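Methylmalonyl-CoA carboxyltransferase 12S subunit (Propionibacterium freudenreichii, PDB 1ON3) catalyses transfer of the carboxyl group from methylmalonyl-CoA to the biotin of the 1.3S subunit, as the hexameric core of transcarboxylase. Local coordinates at residues E[47-52]-E[136-141]; E[42-45]-E[51-54]. All blocks are in the same frame, centred on the assembly; numbering follows the deposited sequence.

Contact 1: E[47-52]-E[136-141]. With MCA (methylmalonyl-coenzyme A), chain T.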
loop_
_atom_site.group_PDB
_atom_site.type_symbol
_atom_site.label_atom_id
_atom_site.label_comp_id
_atom_site.label_asym_id
_atom_site.label_seq_id
_atom_site.Cartn_x
_atom_site.Cartn_y
_atom_site.Cartn_z
ATOM N N ARG E 47 -3.369 -43.738 8.595
ATOM C CA ARG E 47 -2.082 -43.447 9.205
ATOM C C ARG E 47 -0.891 -43.976 8.423
ATOM O O ARG E 47 0.175 -43.366 8.444
ATOM C CB ARG E 47 -2.077 -43.929 10.660
ATOM C CG ARG E 47 -3.029 -43.077 11.507
ATOM C CD ARG E 47 -3.280 -43.602 12.913
ATOM N NE ARG E 47 -4.247 -42.741 13.594
ATOM C CZ ARG E 47 -3.946 -41.584 14.179
ATOM N NH1 ARG E 47 -2.690 -41.131 14.190
ATOM N NH2 ARG E 47 -4.902 -40.867 14.735
ATOM N N GLU E 48 -1.063 -45.099 7.733
ATOM C CA GLU E 48 0.025 -45.637 6.924
ATOM C C GLU E 48 0.304 -44.656 5.782
ATOM O O GLU E 48 1.451 -44.426 5.412
ATOM C CB GLU E 48 -0.359 -47.008 6.355
ATOM C CG GLU E 48 -0.331 -48.118 7.391
ATOM C CD GLU E 48 -1.069 -49.371 6.946
ATOM O OE1 GLU E 48 -0.985 -50.379 7.667
ATOM O OE2 GLU E 48 -1.739 -49.354 5.894
ATOM N N ARG E 49 -0.759 -44.082 5.227
ATOM C CA ARG E 49 -0.622 -43.130 4.123
ATOM C C ARG E 49 0.201 -41.912 4.534
ATOM O O ARG E 49 1.109 -41.496 3.814
ATOM C CB ARG E 49 -2.010 -42.700 3.627
ATOM C CG ARG E 49 -2.696 -43.792 2.794
ATOM C CD ARG E 49 -4.207 -43.555 2.607
ATOM N NE ARG E 49 -4.800 -44.592 1.759
ATOM C CZ ARG E 49 -6.107 -44.801 1.611
ATOM N NH1 ARG E 49 -6.991 -44.041 2.249
ATOM N NH2 ARG E 49 -6.534 -45.787 0.835
ATOM N N LEU E 50 -0.105 -41.347 5.697
ATOM C CA LEU E 50 0.649 -40.195 6.160
ATOM C C LEU E 50 2.080 -40.613 6.476
ATOM O O LEU E 50 3.027 -39.892 6.174
ATOM C CB LEU E 50 -0.007 -39.590 7.402
ATOM C CG LEU E 50 -1.282 -38.804 7.117
ATOM C CD1 LEU E 50 -1.959 -38.412 8.435
ATOM C CD2 LEU E 50 -0.925 -37.566 6.296
ATOM N N ASN E 51 2.237 -41.794 7.066
ATOM C CA ASN E 51 3.566 -42.271 7.414
ATOM C C ASN E 51 4.416 -42.511 6.172
ATOM O O ASN E 51 5.622 -42.300 6.195
ATOM C CB ASN E 51 3.485 -43.558 8.235
ATOM C CG ASN E 51 4.824 -43.941 8.826
ATOM O OD1 ASN E 51 5.412 -43.182 9.604
ATOM N ND2 ASN E 51 5.322 -45.116 8.458
ATOM N N ASN E 52 3.774 -42.950 5.091
ATOM C CA ASN E 52 4.461 -43.210 3.830
ATOM C C ASN E 52 4.783 -41.926 3.066
ATOM O O ASN E 52 5.825 -41.820 2.416
ATOM C CB ASN E 52 3.604 -44.123 2.947
ATOM C CG ASN E 52 3.600 -45.560 3.434
ATOM O OD1 ASN E 52 2.745 -46.361 3.054
ATOM N ND2 ASN E 52 4.561 -45.890 4.276
ATOM N N PHE E 136 -5.750 -36.890 1.883
ATOM C CA PHE E 136 -6.114 -38.230 1.396
ATOM C C PHE E 136 -7.606 -38.411 1.712
ATOM O O PHE E 136 -8.011 -38.412 2.886
ATOM C CB PHE E 136 -5.337 -39.344 2.116
ATOM C CG PHE E 136 -3.881 -39.455 1.719
ATOM C CD1 PHE E 136 -2.902 -38.763 2.421
ATOM C CD2 PHE E 136 -3.489 -40.312 0.692
ATOM C CE1 PHE E 136 -1.543 -38.933 2.111
ATOM C CE2 PHE E 136 -2.144 -40.490 0.376
ATOM C CZ PHE E 136 -1.165 -39.799 1.091
ATOM N N TYR E 137 -8.412 -38.528 0.661
ATOM C CA TYR E 137 -9.860 -38.704 0.768
ATOM C C TYR E 137 -10.220 -40.197 0.679
ATOM O O TYR E 137 -9.724 -40.907 -0.184
ATOM C CB TYR E 137 -10.548 -37.965 -0.383
ATOM C CG TYR E 137 -10.390 -36.467 -0.344
ATOM C CD1 TYR E 137 -11.399 -35.660 0.163
ATOM C CD2 TYR E 137 -9.254 -35.851 -0.874
ATOM C CE1 TYR E 137 -11.299 -34.267 0.138
ATOM C CE2 TYR E 137 -9.133 -34.457 -0.905
ATOM C CZ TYR E 137 -10.156 -33.671 -0.402
ATOM O OH TYR E 137 -10.056 -32.299 -0.439
ATOM N N ASP E 138 -11.113 -40.654 1.550
ATOM C CA ASP E 138 -11.518 -42.054 1.591
ATOM C C ASP E 138 -12.788 -41.954 2.430
ATOM O O ASP E 138 -12.745 -42.178 3.638
ATOM C CB ASP E 138 -10.440 -42.856 2.343
ATOM C CG ASP E 138 -10.567 -44.357 2.134
ATOM O OD1 ASP E 138 -11.632 -44.784 1.655
ATOM O OD2 ASP E 138 -9.611 -45.099 2.461
ATOM N N SER E 139 -13.915 -41.632 1.795
ATOM C CA SER E 139 -15.137 -41.389 2.558
ATOM C C SER E 139 -16.484 -41.632 1.881
ATOM O O SER E 139 -16.622 -41.510 0.671
ATOM C CB SER E 139 -15.092 -39.926 3.042
ATOM O OG SER E 139 -16.352 -39.446 3.482
ATOM N N GLY E 140 -17.490 -41.921 2.702
ATOM C CA GLY E 140 -18.839 -42.128 2.200
ATOM C C GLY E 140 -19.614 -40.818 2.118
ATOM O O GLY E 140 -20.826 -40.820 1.889
ATOM N N GLY E 141 -18.919 -39.696 2.307
ATOM C CA GLY E 141 -19.572 -38.393 2.241
ATOM C C GLY E 141 -19.955 -37.790 3.593
ATOM O O GLY E 141 -19.450 -38.203 4.631
HETATM C C8 MCA T . -20.885 -44.844 4.624
HETATM N N9 MCA T . -21.238 -45.076 5.958
HETATM C C4 MCA T . -21.862 -43.905 6.356
HETATM C C5 MCA T . -21.833 -43.057 5.224
HETATM N N7 MCA T . -21.216 -43.670 4.150
HETATM N N3 MCA T . -22.409 -43.598 7.602
HETATM C C2 MCA T . -22.951 -42.331 7.639
HETATM N N1 MCA T . -22.979 -41.422 6.606
HETATM C C6 MCA T . -22.422 -41.752 5.373
HETATM N N6 MCA T . -22.468 -40.835 4.400
HETATM C "C1'" MCA T . -21.058 -46.149 6.776
HETATM C "C2'" MCA T . -21.945 -47.302 6.293
HETATM O "O2'" MCA T . -23.238 -47.205 6.822
HETATM C "C3'" MCA T . -21.135 -48.500 6.721
HETATM O "O3'" MCA T . -21.478 -48.849 8.051
HETATM C "C4'" MCA T . -19.659 -48.081 6.596
HETATM O "O4'" MCA T . -19.708 -46.605 6.669
HETATM C "C5'" MCA T . -18.908 -48.402 5.243
HETATM O "O5'" MCA T . -19.701 -48.934 4.506
HETATM P P1 MCA T . -20.098 -49.949 3.648
HETATM O O11 MCA T . -21.376 -49.831 3.172
HETATM O O12 MCA T . -19.838 -50.907 4.543
HETATM O O6 MCA T . -19.243 -50.034 2.254
HETATM P P2 MCA T . -18.692 -50.078 1.042
HETATM O O21 MCA T . -19.531 -51.156 0.809
HETATM O O22 MCA T . -17.294 -50.028 0.876
HETATM O O7 MCA T . -19.370 -48.837 0.288
HETATM C CPB MCA T . -19.280 -47.692 0.640
HETATM C CPA MCA T . -19.936 -46.476 0.010
HETATM C CP7 MCA T . -21.299 -46.673 0.714
HETATM C CP9 MCA T . -19.851 -46.467 -1.535
HETATM C CP8 MCA T . -19.185 -45.224 0.527
HETATM O OP3 MCA T . -21.235 -46.659 1.954
HETATM C CP6 MCA T . -22.379 -45.777 0.502
HETATM O OP2 MCA T . -22.754 -45.570 -0.710
HETATM N NP2 MCA T . -23.005 -45.089 1.650
HETATM C CP5 MCA T . -23.525 -43.799 1.339
HETATM C CP4 MCA T . -23.367 -42.652 0.500
HETATM C CP3 MCA T . -24.067 -41.385 0.632
HETATM O OP1 MCA T . -25.389 -41.689 0.661
HETATM N NP1 MCA T . -23.704 -39.965 0.717
HETATM C CP2 MCA T . -24.867 -39.133 0.857
HETATM C CP1 MCA T . -24.378 -37.770 1.108
HETATM P P3 MCA T . -21.220 -50.030 9.170
HETATM O O31 MCA T . -22.009 -50.961 8.301
HETATM O O32 MCA T . -21.961 -49.644 10.417
HETATM O O33 MCA T . -19.825 -50.559 9.391
HETATM S S MCA T . -25.437 -36.679 1.293
HETATM C CS1 MCA T . -24.077 -35.781 1.438
HETATM O OS1 MCA T . -22.838 -36.024 1.404
HETATM C CS2 MCA T . -24.172 -34.679 0.574
HETATM C CS3 MCA T . -24.103 -33.476 1.124
HETATM C CS4 MCA T . -24.246 -34.440 -0.963
HETATM O OS4 MCA T . -24.761 -33.427 -1.440
HETATM O OS5 MCA T . -23.765 -35.333 -1.646
#

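Contact 2: E[42-45]-E[51-54]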
loop_
_atom_site.group_PDB
_atom_site.type_symbol
_atom_site.label_atom_id
_atom_site.label_comp_id
_atom_site.label_asym_id
_atom_site.label_seq_id
_atom_site.Cartn_x
_atom_site.Cartn_y
_atom_site.Cartn_z
ATOM N N GLY E 42 -6.665 -53.793 -0.982
ATOM C CA GLY E 42 -5.490 -53.198 -1.595
ATOM C C GLY E 42 -5.253 -51.733 -1.260
ATOM O O GLY E 42 -4.613 -51.022 -2.038
ATOM N N LYS E 43 -5.749 -51.292 -0.103
ATOM C CA LYS E 43 -5.610 -49.902 0.343
ATOM C C LYS E 43 -4.868 -49.824 1.667
ATOM O O LYS E 43 -5.003 -50.706 2.514
ATOM C CB LYS E 43 -6.983 -49.260 0.573
ATOM C CG LYS E 43 -7.977 -49.411 -0.550
ATOM C CD LYS E 43 -9.364 -49.035 -0.063
ATOM C CE LYS E 43 -10.425 -49.461 -1.062
ATOM N NZ LYS E 43 -11.793 -49.324 -0.490
ATOM N N GLN E 44 -4.093 -48.758 1.845
ATOM C CA GLN E 44 -3.378 -48.536 3.094
ATOM C C GLN E 44 -4.368 -47.836 4.038
ATOM O O GLN E 44 -5.404 -47.360 3.597
ATOM C CB GLN E 44 -2.164 -47.626 2.852
ATOM C CG GLN E 44 -1.103 -48.231 1.932
ATOM C CD GLN E 44 0.011 -47.256 1.584
ATOM O OE1 GLN E 44 0.912 -47.583 0.814
ATOM N NE2 GLN E 44 -0.045 -46.054 2.150
ATOM N N THR E 45 -4.055 -47.778 5.330
ATOM C CA THR E 45 -4.930 -47.091 6.287
ATOM C C THR E 45 -4.586 -45.607 6.249
ATOM O O THR E 45 -3.593 -45.212 5.654
ATOM C CB THR E 45 -4.673 -47.546 7.720
ATOM O OG1 THR E 45 -3.331 -47.191 8.082
ATOM C CG2 THR E 45 -4.843 -49.046 7.846
ATOM N N ASN E 51 2.237 -41.794 7.066
ATOM C CA ASN E 51 3.566 -42.271 7.414
ATOM C C ASN E 51 4.416 -42.511 6.172
ATOM O O ASN E 51 5.622 -42.300 6.195
ATOM C CB ASN E 51 3.485 -43.558 8.235
ATOM C CG ASN E 51 4.824 -43.941 8.826
ATOM O OD1 ASN E 51 5.412 -43.182 9.604
ATOM N ND2 ASN E 51 5.322 -45.116 8.458
ATOM N N ASN E 52 3.774 -42.950 5.091
ATOM C CA ASN E 52 4.461 -43.210 3.830
ATOM C C ASN E 52 4.783 -41.926 3.066
ATOM O O ASN E 52 5.825 -41.820 2.416
ATOM C CB ASN E 52 3.604 -44.123 2.947
ATOM C CG ASN E 52 3.600 -45.560 3.434
ATOM O OD1 ASN E 52 2.745 -46.361 3.054
ATOM N ND2 ASN E 52 4.561 -45.890 4.276
ATOM N N LEU E 53 3.889 -40.950 3.153
ATOM C CA LEU E 53 4.077 -39.686 2.451
ATOM C C LEU E 53 5.084 -38.749 3.115
ATOM O O LEU E 53 5.920 -38.146 2.441
ATOM C CB LEU E 53 2.738 -38.957 2.333
ATOM C CG LEU E 53 2.804 -37.550 1.702
ATOM C CD1 LEU E 53 2.935 -37.665 0.175
ATOM C CD2 LEU E 53 1.544 -36.771 2.049
ATOM N N LEU E 54 4.990 -38.624 4.436
ATOM C CA LEU E 54 5.850 -37.716 5.189
ATOM C C LEU E 54 7.216 -38.289 5.577
ATOM O O LEU E 54 7.392 -39.509 5.654
ATOM C CB LEU E 54 5.111 -37.257 6.450
ATOM C CG LEU E 54 3.698 -36.689 6.239
ATOM C CD1 LEU E 54 3.005 -36.481 7.579
ATOM C CD2 LEU E 54 3.788 -35.368 5.468
#

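Contact 1: E[47-52]-E[136-141]
R49 of helix 46-53 lies across the F136 ring and carries on to D138, two residues further along strand 133-139. Its CB sits 3.8 Å from the centroid of the F136 ring, only 7° off the ring normal, a CH-pi contact over the face. With CG anti to the carbonyl carbon (chi1 -75°) and the chain extended from there to NE, the arm runs on past the ring, CD resting 3.8 Å from F136 CD2. The guanidinium ends beyond the ring, in a plane nearly parallel to it. There NH1 of R49 gives D138 OD2 a salt-bridge hydrogen bond of 2.8 Å, fairly straight at 155°. It meets OD2 on the anti side, well out of the carboxylate plane, and the two flat groups are distinctly twisted against each other. Q38 NE2 is a second donor to the same oxygen, while R49 NE is paired with D241, so this buried guanidinium bridges two acids. Shortened to an alanine, this position would keep CB over the ring but lose CD and the guanidinium, which would probably leave both D138 and D241 without their cationic mate and open a gap along the CD2 side of F136. L50 adds a looser apolar touch, its CD2 4.4 Å from F136 CE1. Y137 points away, its side chain touching strand 170-175 instead. Past D138 the strand ends in an ST turn, S139 OG accepting from G141 N at 2.8 Å. G140 O then takes a 3.0 Å bond from N6 of the methylmalonyl-CoA adenine and a weak one from NP1. The arrangement is a helix laid almost antiparallel on a central strand of the mixed sheet, in the crotonase-like fold of carboxyltransferases, with the strand's C-terminal end opening into the CoA site.

Contact 2: E[42-45]-E[51-54]
The amides of Q44 and N52 meet almost at right angles, their planes 79° apart, with the N52 amide end standing obliquely off that of Q44 near its two polar atoms. As modelled, OD1 of N52 lies 2.9 Å from Q44 NE2 and 3.1 Å from Q44 OE1, though the N52 amide is probably turned over. The side chains approach from opposite directions: Q44 has CG anti to its carbonyl carbon (chi1 -64°) and an extended chain beyond, which carries its amide out from the loop toward the helix. A helix end lies on either side of the loop: G42, with positive phi, is the C-prime residue of the Schellman motif closing helix 32-40, and T45 is the N-cap of helix 46-53. The T45 side chain caps the backbone N of E48 and its own backbone N is bonded to E48 OE2, the two halves of a capping box. Helix 241-253 borders the pair, D241 taking the Q44 backbone N and E245 a weak bond from Q44 NE2. Two partly exposed amides in small contact imply a neutral, polar meeting with no charge pair in it, in which the weak bond to E245 gives the Q44 amide a further partner.

Helix 46-53 serves both contacts, whose centres lie about 7 Å apart. Contact 1 is core: every touching residue is buried, and the helix is held to a sheet strand by an aromatic face and a charged pair. Contact 2 lies at the surface, where the same helix meets its own preceding loop through uncharged amides. They touch at R49, whose CZ packs 3.3 Å from Q44 O, and where F136 CE1 meets L53 CD2; D241 and Q38 each serve both contacts. Contact 1 links distant parts of the chain near the CoA pocket; contact 2 is local.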